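Local coordinates for protein chitinase (Paenibacillus sp. FPU-7, PDB 5GZT) that probably cleaves chitin and chitodextrins at random internal beta-1,4 linkages between N-acetylglucosamine units, acting as a family 18 glycoside hydrolase, at residues 832-837 and 883-888; 839-842 and 846-849; 276-281 and 476-481; 610-613 and 619-622; 997-1002 and 1100-1105. All blocks are in the same frame, centred on the assembly; numbering follows the deposited sequence.

Contact 1. Residues 832-837 and 883-888. With PO4 (phosphate ion), chain D.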
# COMPACT_ATOMS: atom_id res chain seq x y z
N ALA B 832 23.86 -21.40 -57.60
CA ALA B 832 23.56 -22.81 -57.26
C ALA B 832 22.38 -22.90 -56.29
O ALA B 832 21.51 -23.73 -56.44
CB ALA B 832 24.77 -23.50 -56.65
N ASN B 833 22.38 -22.04 -55.27
CA ASN B 833 21.19 -21.99 -54.35
C ASN B 833 19.90 -21.65 -55.05
O ASN B 833 18.88 -22.24 -54.70
CB ASN B 833 21.41 -21.05 -53.22
CG ASN B 833 22.36 -21.61 -52.22
OD1 ASN B 833 22.45 -22.84 -52.10
ND2 ASN B 833 22.98 -20.74 -51.41
N PHE B 834 19.91 -20.80 -56.08
CA PHE B 834 18.70 -20.49 -56.73
C PHE B 834 18.24 -21.69 -57.55
O PHE B 834 17.00 -21.91 -57.66
CB PHE B 834 18.79 -19.24 -57.66
CG PHE B 834 19.22 -17.93 -56.96
CD1 PHE B 834 18.89 -17.65 -55.62
CD2 PHE B 834 19.94 -16.97 -57.65
CE1 PHE B 834 19.28 -16.48 -55.04
CE2 PHE B 834 20.36 -15.81 -57.03
CZ PHE B 834 19.99 -15.54 -55.75
N ALA B 835 19.17 -22.46 -58.15
CA ALA B 835 18.70 -23.68 -58.84
C ALA B 835 18.18 -24.67 -57.85
O ALA B 835 17.20 -25.36 -58.10
CB ALA B 835 19.82 -24.33 -59.66
N TYR B 836 18.80 -24.74 -56.68
CA TYR B 836 18.29 -25.64 -55.61
C TYR B 836 16.86 -25.27 -55.16
O TYR B 836 15.96 -26.10 -55.13
CB TYR B 836 19.22 -25.63 -54.39
CG TYR B 836 18.79 -26.59 -53.28
CD1 TYR B 836 18.84 -27.98 -53.44
CD2 TYR B 836 18.28 -26.08 -52.05
CE1 TYR B 836 18.42 -28.83 -52.39
CE2 TYR B 836 17.90 -26.90 -51.02
CZ TYR B 836 17.94 -28.28 -51.17
OH TYR B 836 17.50 -29.06 -50.10
N LEU B 837 16.65 -23.98 -54.88
CA LEU B 837 15.32 -23.52 -54.45
C LEU B 837 14.26 -23.86 -55.49
O LEU B 837 13.15 -24.27 -55.16
CB LEU B 837 15.36 -22.01 -54.23
CG LEU B 837 16.12 -21.67 -52.98
CD1 LEU B 837 16.31 -20.15 -52.93
CD2 LEU B 837 15.46 -22.14 -51.71
N HIS B 883 12.13 -11.49 -60.27
CA HIS B 883 11.85 -12.24 -61.50
C HIS B 883 13.06 -13.00 -62.04
O HIS B 883 12.92 -14.13 -62.48
CB HIS B 883 11.37 -11.29 -62.63
CG HIS B 883 10.00 -10.74 -62.41
ND1 HIS B 883 8.92 -11.57 -62.25
CD2 HIS B 883 9.50 -9.47 -62.47
CE1 HIS B 883 7.83 -10.84 -62.14
NE2 HIS B 883 8.16 -9.56 -62.21
N GLN B 884 14.20 -12.36 -62.06
CA GLN B 884 15.37 -12.99 -62.65
C GLN B 884 15.69 -14.34 -61.95
O GLN B 884 15.91 -15.32 -62.62
CB GLN B 884 16.58 -12.09 -62.42
CG GLN B 884 17.81 -12.76 -62.98
CD GLN B 884 19.02 -11.83 -63.17
OE1 GLN B 884 19.09 -10.70 -62.65
NE2 GLN B 884 20.00 -12.33 -63.94
N TYR B 885 15.59 -14.39 -60.62
CA TYR B 885 15.90 -15.61 -59.88
C TYR B 885 14.73 -16.45 -59.43
O TYR B 885 14.88 -17.38 -58.63
CB TYR B 885 16.87 -15.24 -58.75
CG TYR B 885 18.12 -14.57 -59.34
CD1 TYR B 885 18.97 -15.28 -60.23
CD2 TYR B 885 18.43 -13.27 -59.04
CE1 TYR B 885 20.13 -14.68 -60.76
CE2 TYR B 885 19.53 -12.65 -59.56
CZ TYR B 885 20.40 -13.36 -60.39
OH TYR B 885 21.51 -12.66 -60.86
N GLY B 886 13.55 -16.17 -59.96
CA GLY B 886 12.44 -17.08 -59.73
C GLY B 886 11.77 -16.97 -58.33
O GLY B 886 11.18 -17.90 -57.87
N PHE B 887 11.83 -15.83 -57.70
CA PHE B 887 11.15 -15.59 -56.38
C PHE B 887 9.67 -15.33 -56.48
O PHE B 887 9.15 -14.82 -57.52
CB PHE B 887 11.91 -14.47 -55.63
CG PHE B 887 13.25 -14.91 -55.14
CD1 PHE B 887 13.37 -15.79 -54.11
CD2 PHE B 887 14.43 -14.46 -55.79
CE1 PHE B 887 14.60 -16.14 -53.60
CE2 PHE B 887 15.65 -14.89 -55.37
CZ PHE B 887 15.74 -15.78 -54.29
N ASP B 888 8.95 -15.60 -55.39
CA ASP B 888 7.48 -15.47 -55.29
C ASP B 888 7.06 -14.24 -54.44
O ASP B 888 5.86 -13.99 -54.21
CB ASP B 888 6.89 -16.72 -54.67
CG ASP B 888 7.27 -17.98 -55.43
OD1 ASP B 888 7.20 -17.93 -56.61
OD2 ASP B 888 7.71 -18.97 -54.83
P PO4 D . 8.66 -15.03 -61.19
O1 PO4 D . 9.45 -14.23 -60.15
O2 PO4 D . 8.85 -14.19 -62.39
O3 PO4 D . 9.25 -16.35 -61.26
O4 PO4 D . 7.15 -15.06 -60.85
O HOH W 1 15.03 -20.15 -58.04

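Contact 2. Residues 839-842 and 846-849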
# COMPACT_ATOMS: atom_id res chain seq x y z
N THR B 839 14.14 -26.47 -57.31
CA THR B 839 13.84 -27.88 -57.27
C THR B 839 12.96 -28.13 -56.09
O THR B 839 12.08 -28.98 -56.14
CB THR B 839 15.08 -28.84 -57.15
OG1 THR B 839 15.68 -28.80 -55.81
CG2 THR B 839 16.05 -28.60 -58.28
N LEU B 840 13.20 -27.43 -55.00
CA LEU B 840 12.24 -27.41 -53.94
C LEU B 840 10.88 -27.08 -54.49
O LEU B 840 9.91 -27.73 -54.13
CB LEU B 840 12.61 -26.42 -52.87
CG LEU B 840 13.32 -26.91 -51.66
CD1 LEU B 840 14.30 -28.06 -51.89
CD2 LEU B 840 14.00 -25.74 -51.00
N LYS B 841 10.81 -26.05 -55.34
CA LYS B 841 9.50 -25.54 -55.74
C LYS B 841 8.75 -26.56 -56.59
O LYS B 841 7.57 -26.35 -56.85
CB LYS B 841 9.58 -24.15 -56.40
CG LYS B 841 9.73 -22.99 -55.41
CD LYS B 841 10.17 -21.64 -56.01
CE LYS B 841 9.14 -20.93 -56.88
NZ LYS B 841 7.72 -21.21 -56.45
N GLN B 842 9.41 -27.66 -56.98
CA GLN B 842 8.77 -28.79 -57.70
C GLN B 842 8.16 -29.82 -56.77
O GLN B 842 7.00 -30.14 -56.92
CB GLN B 842 9.71 -29.43 -58.69
CG GLN B 842 10.00 -28.49 -59.86
CD GLN B 842 11.30 -28.82 -60.59
OE1 GLN B 842 11.72 -29.99 -60.66
NE2 GLN B 842 11.95 -27.79 -61.15
N SER B 846 3.12 -25.76 -53.90
CA SER B 846 2.54 -24.65 -53.13
C SER B 846 3.61 -23.84 -52.32
O SER B 846 3.31 -22.75 -51.79
CB SER B 846 1.40 -25.21 -52.26
OG SER B 846 1.96 -25.93 -51.20
N LEU B 847 4.87 -24.31 -52.24
CA LEU B 847 5.91 -23.56 -51.55
C LEU B 847 6.04 -22.14 -52.12
O LEU B 847 6.04 -21.99 -53.32
CB LEU B 847 7.22 -24.27 -51.70
CG LEU B 847 8.44 -23.65 -51.04
CD1 LEU B 847 8.30 -23.58 -49.52
CD2 LEU B 847 9.62 -24.49 -51.37
N LYS B 848 6.16 -21.15 -51.26
CA LYS B 848 6.58 -19.79 -51.61
C LYS B 848 7.98 -19.50 -51.15
O LYS B 848 8.33 -19.69 -50.00
CB LYS B 848 5.51 -18.78 -51.09
CG LYS B 848 4.18 -19.10 -51.83
CD LYS B 848 3.00 -18.27 -51.44
CE LYS B 848 1.97 -18.11 -52.60
NZ LYS B 848 1.62 -16.62 -52.76
N VAL B 849 8.80 -19.00 -52.07
CA VAL B 849 10.16 -18.62 -51.78
C VAL B 849 10.32 -17.13 -52.06
O VAL B 849 10.21 -16.72 -53.21
CB VAL B 849 11.11 -19.39 -52.69
CG1 VAL B 849 12.51 -19.15 -52.26
CG2 VAL B 849 10.79 -20.89 -52.62
O HOH W 2 6.41 -23.88 -55.39

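Contact 3. Residues 276-281 and 476-481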
# COMPACT_ATOMS: atom_id res chain seq x y z
N GLN B 276 -1.82 10.84 0.01
CA GLN B 276 -2.69 9.72 -0.34
C GLN B 276 -1.93 8.72 -1.25
O GLN B 276 -0.88 9.02 -1.79
CB GLN B 276 -3.95 10.21 -1.07
CG GLN B 276 -4.94 10.98 -0.22
CD GLN B 276 -6.14 11.46 -1.06
OE1 GLN B 276 -6.39 10.97 -2.17
NE2 GLN B 276 -6.90 12.42 -0.53
N GLY B 277 -2.50 7.54 -1.43
CA GLY B 277 -1.99 6.57 -2.39
C GLY B 277 -1.16 5.42 -1.84
O GLY B 277 -0.54 4.67 -2.59
N LYS B 278 -1.20 5.18 -0.56
CA LYS B 278 -0.45 4.04 -0.05
C LYS B 278 -1.14 2.71 -0.45
O LYS B 278 -2.39 2.60 -0.46
CB LYS B 278 -0.35 4.06 1.47
CG LYS B 278 0.61 5.07 2.05
CD LYS B 278 0.83 4.75 3.54
CE LYS B 278 -0.32 5.10 4.45
NZ LYS B 278 -0.16 6.58 4.72
N ILE B 279 -0.32 1.71 -0.76
CA ILE B 279 -0.80 0.33 -0.98
C ILE B 279 -0.01 -0.56 -0.10
O ILE B 279 1.18 -0.70 -0.30
CB ILE B 279 -0.72 -0.10 -2.42
CG1 ILE B 279 -1.58 0.83 -3.31
CG2 ILE B 279 -1.23 -1.54 -2.52
CD1 ILE B 279 -1.32 0.64 -4.79
N VAL B 280 -0.63 -1.03 0.97
CA VAL B 280 -0.00 -1.91 1.93
C VAL B 280 -0.30 -3.38 1.56
O VAL B 280 -1.42 -3.82 1.68
CB VAL B 280 -0.50 -1.65 3.34
CG1 VAL B 280 -0.02 -2.72 4.30
CG2 VAL B 280 0.04 -0.29 3.79
N SER B 281 0.72 -4.05 1.05
CA SER B 281 0.68 -5.48 0.73
C SER B 281 1.21 -6.36 1.86
O SER B 281 2.39 -6.32 2.16
CB SER B 281 1.46 -5.72 -0.58
OG SER B 281 1.64 -7.13 -0.85
N LEU B 476 0.35 7.31 15.54
CA LEU B 476 0.29 6.39 14.37
C LEU B 476 0.38 7.11 13.04
O LEU B 476 -0.30 8.06 12.85
CB LEU B 476 -1.02 5.58 14.45
CG LEU B 476 -1.20 4.82 15.76
CD1 LEU B 476 -2.56 4.19 15.88
CD2 LEU B 476 -0.13 3.78 15.97
N ASP B 477 1.22 6.69 12.10
CA ASP B 477 1.08 7.20 10.73
C ASP B 477 -0.28 6.88 10.05
O ASP B 477 -0.80 7.68 9.20
CB ASP B 477 2.21 6.68 9.85
CG ASP B 477 3.59 7.21 10.28
OD1 ASP B 477 4.07 6.67 11.31
OD2 ASP B 477 4.17 8.08 9.56
N TYR B 478 -0.82 5.71 10.37
CA TYR B 478 -2.16 5.29 9.89
C TYR B 478 -2.65 4.09 10.62
O TYR B 478 -1.89 3.36 11.31
CB TYR B 478 -2.11 5.06 8.38
CG TYR B 478 -0.96 4.21 7.94
CD1 TYR B 478 0.27 4.75 7.73
CD2 TYR B 478 -1.11 2.81 7.70
CE1 TYR B 478 1.36 3.99 7.34
CE2 TYR B 478 -0.03 2.04 7.26
CZ TYR B 478 1.21 2.60 7.12
OH TYR B 478 2.29 1.86 6.69
N ILE B 479 -3.97 3.92 10.55
CA ILE B 479 -4.64 2.72 10.97
C ILE B 479 -5.03 1.90 9.70
O ILE B 479 -5.72 2.39 8.80
CB ILE B 479 -5.87 3.04 11.82
CG1 ILE B 479 -5.44 3.82 13.09
CG2 ILE B 479 -6.57 1.76 12.22
CD1 ILE B 479 -6.59 4.33 13.88
N ASN B 480 -4.55 0.66 9.67
CA ASN B 480 -4.98 -0.36 8.69
C ASN B 480 -6.28 -1.05 9.09
O ASN B 480 -6.29 -1.90 9.99
CB ASN B 480 -3.91 -1.40 8.55
CG ASN B 480 -2.62 -0.82 8.12
OD1 ASN B 480 -1.65 -0.83 8.88
ND2 ASN B 480 -2.55 -0.34 6.89
N LEU B 481 -7.40 -0.69 8.45
CA LEU B 481 -8.68 -1.22 8.86
C LEU B 481 -8.96 -2.59 8.26
O LEU B 481 -8.96 -2.75 7.04
CB LEU B 481 -9.82 -0.30 8.48
CG LEU B 481 -9.89 1.12 9.03
CD1 LEU B 481 -10.97 1.91 8.26
CD2 LEU B 481 -10.22 1.01 10.52
O HOH W 3 -1.52 8.17 6.66

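Contact 4. Residues 610-613 and 619-622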
# COMPACT_ATOMS: atom_id res chain seq x y z
N GLU B 610 -12.06 3.44 -5.65
CA GLU B 610 -12.82 4.63 -5.84
C GLU B 610 -13.41 5.17 -4.51
O GLU B 610 -13.46 6.37 -4.28
CB GLU B 610 -13.84 4.52 -6.98
CG GLU B 610 -13.27 4.16 -8.35
CD GLU B 610 -12.23 5.17 -8.94
OE1 GLU B 610 -12.27 6.35 -8.55
OE2 GLU B 610 -11.35 4.78 -9.78
N TYR B 611 -13.80 4.31 -3.59
CA TYR B 611 -14.25 4.79 -2.31
C TYR B 611 -13.12 5.54 -1.56
O TYR B 611 -13.36 6.57 -0.99
CB TYR B 611 -14.75 3.65 -1.48
CG TYR B 611 -15.33 4.00 -0.17
CD1 TYR B 611 -14.54 4.13 0.96
CD2 TYR B 611 -16.68 4.25 -0.03
CE1 TYR B 611 -15.10 4.47 2.19
CE2 TYR B 611 -17.25 4.52 1.18
CZ TYR B 611 -16.43 4.71 2.28
OH TYR B 611 -16.97 5.00 3.52
N ILE B 612 -11.93 4.99 -1.60
CA ILE B 612 -10.78 5.52 -0.97
C ILE B 612 -10.52 6.91 -1.54
O ILE B 612 -10.36 7.88 -0.79
CB ILE B 612 -9.54 4.62 -1.22
CG1 ILE B 612 -9.58 3.37 -0.26
CG2 ILE B 612 -8.22 5.45 -1.05
CD1 ILE B 612 -8.76 2.22 -0.82
N LYS B 613 -10.47 7.03 -2.85
CA LYS B 613 -10.21 8.34 -3.47
C LYS B 613 -11.30 9.34 -3.17
O LYS B 613 -10.96 10.52 -2.88
CB LYS B 613 -10.03 8.24 -4.96
CG LYS B 613 -8.90 7.29 -5.30
CD LYS B 613 -8.27 7.52 -6.65
CE LYS B 613 -9.19 7.19 -7.78
NZ LYS B 613 -8.69 7.93 -9.00
N GLY B 619 -5.27 5.10 1.69
CA GLY B 619 -4.96 4.11 0.68
C GLY B 619 -5.67 2.76 0.91
O GLY B 619 -6.67 2.68 1.67
N PHE B 620 -5.09 1.72 0.28
CA PHE B 620 -5.64 0.41 0.15
C PHE B 620 -4.70 -0.60 0.79
O PHE B 620 -3.53 -0.73 0.40
CB PHE B 620 -5.83 0.11 -1.35
CG PHE B 620 -6.91 -0.96 -1.66
CD1 PHE B 620 -6.96 -2.20 -0.99
CD2 PHE B 620 -7.79 -0.78 -2.71
CE1 PHE B 620 -7.93 -3.15 -1.30
CE2 PHE B 620 -8.74 -1.74 -3.01
CZ PHE B 620 -8.79 -2.93 -2.30
N MET B 621 -5.18 -1.34 1.78
CA MET B 621 -4.40 -2.44 2.41
C MET B 621 -5.04 -3.79 2.00
O MET B 621 -6.26 -3.84 1.88
CB MET B 621 -4.46 -2.35 3.94
CG MET B 621 -3.86 -3.54 4.66
SD MET B 621 -4.95 -4.91 4.97
CE MET B 621 -5.91 -4.35 6.39
N TYR B 622 -4.26 -4.84 1.82
CA TYR B 622 -4.83 -6.16 1.55
C TYR B 622 -4.07 -7.34 2.13
O TYR B 622 -2.85 -7.30 2.22
CB TYR B 622 -5.02 -6.32 0.05
CG TYR B 622 -3.81 -6.09 -0.85
CD1 TYR B 622 -2.75 -7.01 -0.95
CD2 TYR B 622 -3.74 -4.99 -1.63
CE1 TYR B 622 -1.63 -6.77 -1.83
CE2 TYR B 622 -2.72 -4.79 -2.54
CZ TYR B 622 -1.64 -5.68 -2.63
OH TYR B 622 -0.64 -5.36 -3.58

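Contact 5. Residues 997-1002 and 1100-1105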
# COMPACT_ATOMS: atom_id res chain seq x y z
N SER B 997 8.86 -11.10 -23.91
CA SER B 997 8.50 -12.41 -24.43
C SER B 997 7.81 -12.25 -25.75
O SER B 997 7.37 -11.16 -26.07
CB SER B 997 7.57 -13.13 -23.42
OG SER B 997 6.43 -12.38 -23.18
N ALA B 998 7.57 -13.35 -26.42
CA ALA B 998 6.74 -13.34 -27.62
C ALA B 998 5.39 -12.71 -27.30
O ALA B 998 4.87 -11.91 -28.06
CB ALA B 998 6.54 -14.72 -28.17
N ASP B 999 4.79 -13.13 -26.18
CA ASP B 999 3.49 -12.64 -25.73
C ASP B 999 3.53 -11.17 -25.56
O ASP B 999 2.64 -10.46 -26.10
CB ASP B 999 3.06 -13.38 -24.40
CG ASP B 999 1.72 -12.96 -23.91
OD1 ASP B 999 0.76 -12.95 -24.71
OD2 ASP B 999 1.63 -12.53 -22.74
N SER B 1000 4.52 -10.64 -24.83
CA SER B 1000 4.55 -9.22 -24.56
C SER B 1000 4.83 -8.44 -25.84
O SER B 1000 4.15 -7.40 -26.08
CB SER B 1000 5.61 -8.81 -23.53
OG SER B 1000 6.93 -8.91 -24.02
N VAL B 1001 5.71 -8.96 -26.67
CA VAL B 1001 6.04 -8.24 -27.95
C VAL B 1001 4.88 -8.21 -28.94
O VAL B 1001 4.45 -7.15 -29.47
CB VAL B 1001 7.27 -8.88 -28.61
CG1 VAL B 1001 7.55 -8.24 -29.95
CG2 VAL B 1001 8.45 -8.69 -27.75
N LEU B 1002 4.29 -9.38 -29.12
CA LEU B 1002 3.17 -9.49 -30.08
C LEU B 1002 1.92 -8.84 -29.57
O LEU B 1002 1.13 -8.25 -30.38
CB LEU B 1002 3.00 -10.92 -30.45
CG LEU B 1002 4.20 -11.51 -31.14
CD1 LEU B 1002 4.06 -13.02 -31.21
CD2 LEU B 1002 4.35 -10.95 -32.53
N ALA B 1100 4.21 -22.26 -31.44
CA ALA B 1100 3.30 -22.70 -32.44
C ALA B 1100 1.83 -22.75 -31.93
O ALA B 1100 0.86 -22.32 -32.61
CB ALA B 1100 3.71 -24.04 -32.96
N GLU B 1101 1.70 -23.19 -30.68
CA GLU B 1101 0.44 -23.18 -30.00
C GLU B 1101 -0.05 -21.77 -29.78
O GLU B 1101 -1.22 -21.54 -29.97
CB GLU B 1101 0.57 -23.91 -28.64
CG GLU B 1101 -0.76 -23.96 -27.88
CD GLU B 1101 -0.66 -24.87 -26.66
OE1 GLU B 1101 -1.41 -25.83 -26.57
OE2 GLU B 1101 0.18 -24.60 -25.86
N TYR B 1102 0.84 -20.87 -29.36
CA TYR B 1102 0.57 -19.46 -29.24
C TYR B 1102 0.04 -18.91 -30.56
O TYR B 1102 -0.99 -18.30 -30.61
CB TYR B 1102 1.82 -18.71 -28.74
CG TYR B 1102 1.55 -17.27 -28.35
CD1 TYR B 1102 1.07 -16.94 -27.06
CD2 TYR B 1102 1.69 -16.23 -29.27
CE1 TYR B 1102 0.79 -15.62 -26.76
CE2 TYR B 1102 1.45 -14.92 -28.94
CZ TYR B 1102 0.99 -14.61 -27.69
OH TYR B 1102 0.63 -13.31 -27.38
N ALA B 1103 0.74 -19.18 -31.68
CA ALA B 1103 0.27 -18.75 -33.02
C ALA B 1103 -1.16 -19.18 -33.33
O ALA B 1103 -1.99 -18.38 -33.76
CB ALA B 1103 1.22 -19.28 -34.07
N LYS B 1104 -1.46 -20.44 -33.09
CA LYS B 1104 -2.81 -20.97 -33.35
C LYS B 1104 -3.86 -20.33 -32.45
O LYS B 1104 -4.90 -19.92 -32.95
CB LYS B 1104 -2.84 -22.46 -33.09
CG LYS B 1104 -2.18 -23.28 -34.19
CD LYS B 1104 -1.63 -24.58 -33.69
CE LYS B 1104 -2.73 -25.51 -33.29
NZ LYS B 1104 -2.18 -26.79 -32.78
N ASN B 1105 -3.55 -20.20 -31.15
CA ASN B 1105 -4.53 -19.70 -30.18
C ASN B 1105 -4.73 -18.23 -30.27
O ASN B 1105 -5.77 -17.74 -29.83
CB ASN B 1105 -4.09 -20.02 -28.74
CG ASN B 1105 -4.15 -21.53 -28.45
OD1 ASN B 1105 -4.92 -22.24 -29.04
ND2 ASN B 1105 -3.37 -21.99 -27.50

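Contact 1. Residues 832-837 and 883-888
F834 joins Y885 and F887 in an aromatic cluster that packs helix 830-843 against the end of helix 868-884, on the outside of the second family 18 TIM barrel. The turn carrying the two partner rings is a Schellman motif with G886 as its C-prime residue. From CB, the F834 side chain heads for this turn with CG anti to the carbonyl carbon (chi1 -59°). Y885 CB sits over the face of the phenylalanine ring in a CH-pi contact, 4.0 Å from the centroid of the F834 ring. Along one flank, F834 CD2 lies 3.2 Å from Y885 CD1, and CE2 rides over a face of the tyrosine ring, 3.4 Å from Y885 CG. The two planes are inclined at 34°, and Q884 CG covers the tyrosine's opposite face. On the other flank, CD1 and CE1 meet F887, whose CZ lies 3.7 Å from F834 CE1; F887 turns its edge to the F834 face in an offset edge-to-face pair, planes at 83°. At the tip, F834 CZ is 4.2 Å from Y885 CG. A serine here would probably open a gap beside Y885 and F887 and take from both rings the partner they share. A water donates to both F834 O and Y885 O. Beyond the turn sits a phosphate, also bound by K935 and Y937; H883 ND1 donates to its O2 in the imidazole plane, at 2.6 Å and almost straight.

Contact 2. Residues 839-842 and 846-849
K841 starts with CG anti to the carbonyl carbon (chi1 -79°), and an extended chi2 lays CG and CD on V849; the bends at chi3 (70°) and chi4 then swing NZ round toward the strand. The L847 side chain takes the other course, CG anti to its backbone N at chi1 -179°, and thereby brings CD2 within 3.9 Å of L840 CB. These are the two apolar joints between the end of helix 830-843 and the start of strand 848-854, a tight helix-to-strand turn of the TIM barrel. In the lysine joint, CD lies 3.5 Å from V849 CG2 and CG nearly as close, the two side chains passing obliquely. I791 of the adjoining strand 790-799 touches L840, L847 and V849, so the helix is seated on two strands. The polar end of K841 behaves differently. NZ forms a salt bridge with D888 OD2, an oxygen that also accepts from V849 N. K841 NZ further donates to a water at 3.2 Å, and that water lies 2.8 Å from L847 O, to which it can donate. With a methionine in its place, D888 would probably be left without this charged mate, and the water would lose a donor. One side chain thus does two jobs: its carbon chain shields a strand valine, while its charge ties the helix end to the carboxylate of D888, just before the next strand, 889-893.

Contact 3. Residues 276-281 and 476-481
A lysine methylene lying on a tyrosine face, K278 on Y478, joins two non-adjacent strands across the interior of the first family 18 TIM barrel, near the end where the strands begin. Strands 278-281 and 478-481 approach no closer than 10.4 Å between axes and are inclined at 55°, so side chains alone must fill the distance. K278 does so with a chain bent at chi3 and chi4. Its CE sits over the tyrosine ring, 3.5 Å from the centroid and somewhat toward the rim, a clear CH-pi contact. K278 CD lies 3.9 Å from Y478 CE1, and the two side chains pass at a slant. Y478 meets it with CG lodged between the backbone N and the carbonyl carbon (chi1 48°). Farther along, V280 CG2 reaches Y478 CE2 at 4.2 Å, extending the apolar cover beyond the lysine. The buried ammonium is not left dry: K278 NZ donates to a water at 2.9 Å, and this water donates in turn to D477 O at 2.7 Å. At the other end of the ring, Y478 OH is hydrogen-bonded to Y305 OH and to E452, which fix the position of the phenol oxygen. M528 of strand 527-532 touches K278, V280, Y478 and N480, strand 619-623 bonds to the backbone of K278 and V280, and these two intervening strands fill the barrel wall between 278-281 and 478-481.

Contact 4. Residues 610-613 and 619-622
Helix 602-614 comes nearest to strand 619-623 at I612 and G619, whose CA atoms stand 6.2 Å apart, with only a short loop joining the two elements. G619 has a strand backbone with positive phi (151°), a conformation in which any side chain would collide with the preceding carbonyl oxygen. I612 is the one residue of 610-613 that reaches across, and both its branches are used. Its longer branch, with CG1 anti to the carbonyl carbon, carries CD1 onto the strand backbone, 3.3 Å from G619 O. The same methyl meets the next residue, lying 3.6 Å from F620 CB and 3.7 Å from F620 CD2, so it wedges between the peptide and the root of the phenylalanine ring. The shorter branch, CG2, rests against the glycine at 3.9 Å from its CA. F620 continues outward to I638 of helix 633-642, which shares in covering this side of the strand. E610 and K613, one turn apart on the helix, form a long salt bridge away from the strand, and E610 also pairs with R641. Such close seating of a helix on the strand that follows it is characteristic of the alpha/beta barrel, here at the last strand, which closes the ring against strand 264-284.

Contact 5. Residues 997-1002 and 1100-1105
The Y1102 ring receives D999 OD1 at its edge, near its own plane, and L1002 CD1 at an oblique slant, 3.9 Å from CE2. The carboxylate stands almost upright to the ring, the planes being 77° apart. Y1102 OH donates to D999 OD1 at 2.7 Å, and the oxygen accepts on its anti lone pair, the one directed away from OD2. The phenol is delivered there by an outstretched side chain, CG anti to the backbone N (chi1 -170°), which spans the space between the two helices. Its oxygen is gripped a second time by R1006, two turns further along helix 998-1007. That helix starts with a capping box: S1000 N donates to S997 OG at 3.1 Å, and S997 N donates back to S1000 OG at 2.9 Å. D999 lies in the first turn, where the helix dipole is likely to favour its negative charge. The contact therefore ties the beginning of helix 998-1007 to helix 1093-1106, two neighbouring helices on the outside of the second TIM barrel. Beneath them, I1017 of strand 1015-1020 touches A998, L1002, Y1102 and A1103 together, and helix 1123-1133 packs against A1100 and K1104 on the second helix.

In the fold
The five contacts sample the two family 18 barrels of one chain. Contacts 3 and 4, with centres 9 Å apart, meet in the first barrel, where backbone pairing of K278 and V280 with F620 couples the lysine-tyrosine core to the helix outside. Contacts 1 and 2, 10 Å apart, share helix 830-843 in the second barrel and are tied by a probable hydrogen bond from D888 N to V849 O (2.8 Å). D888 opens the DGxDxDxE signature of the family, whose glutamate is the general acid in relatives. Contact 5 belongs to the same barrel, its centre 27 Å from that of contact 2. Between barrels, contacts 1 and 3 lie 69 Å apart, centre to centre.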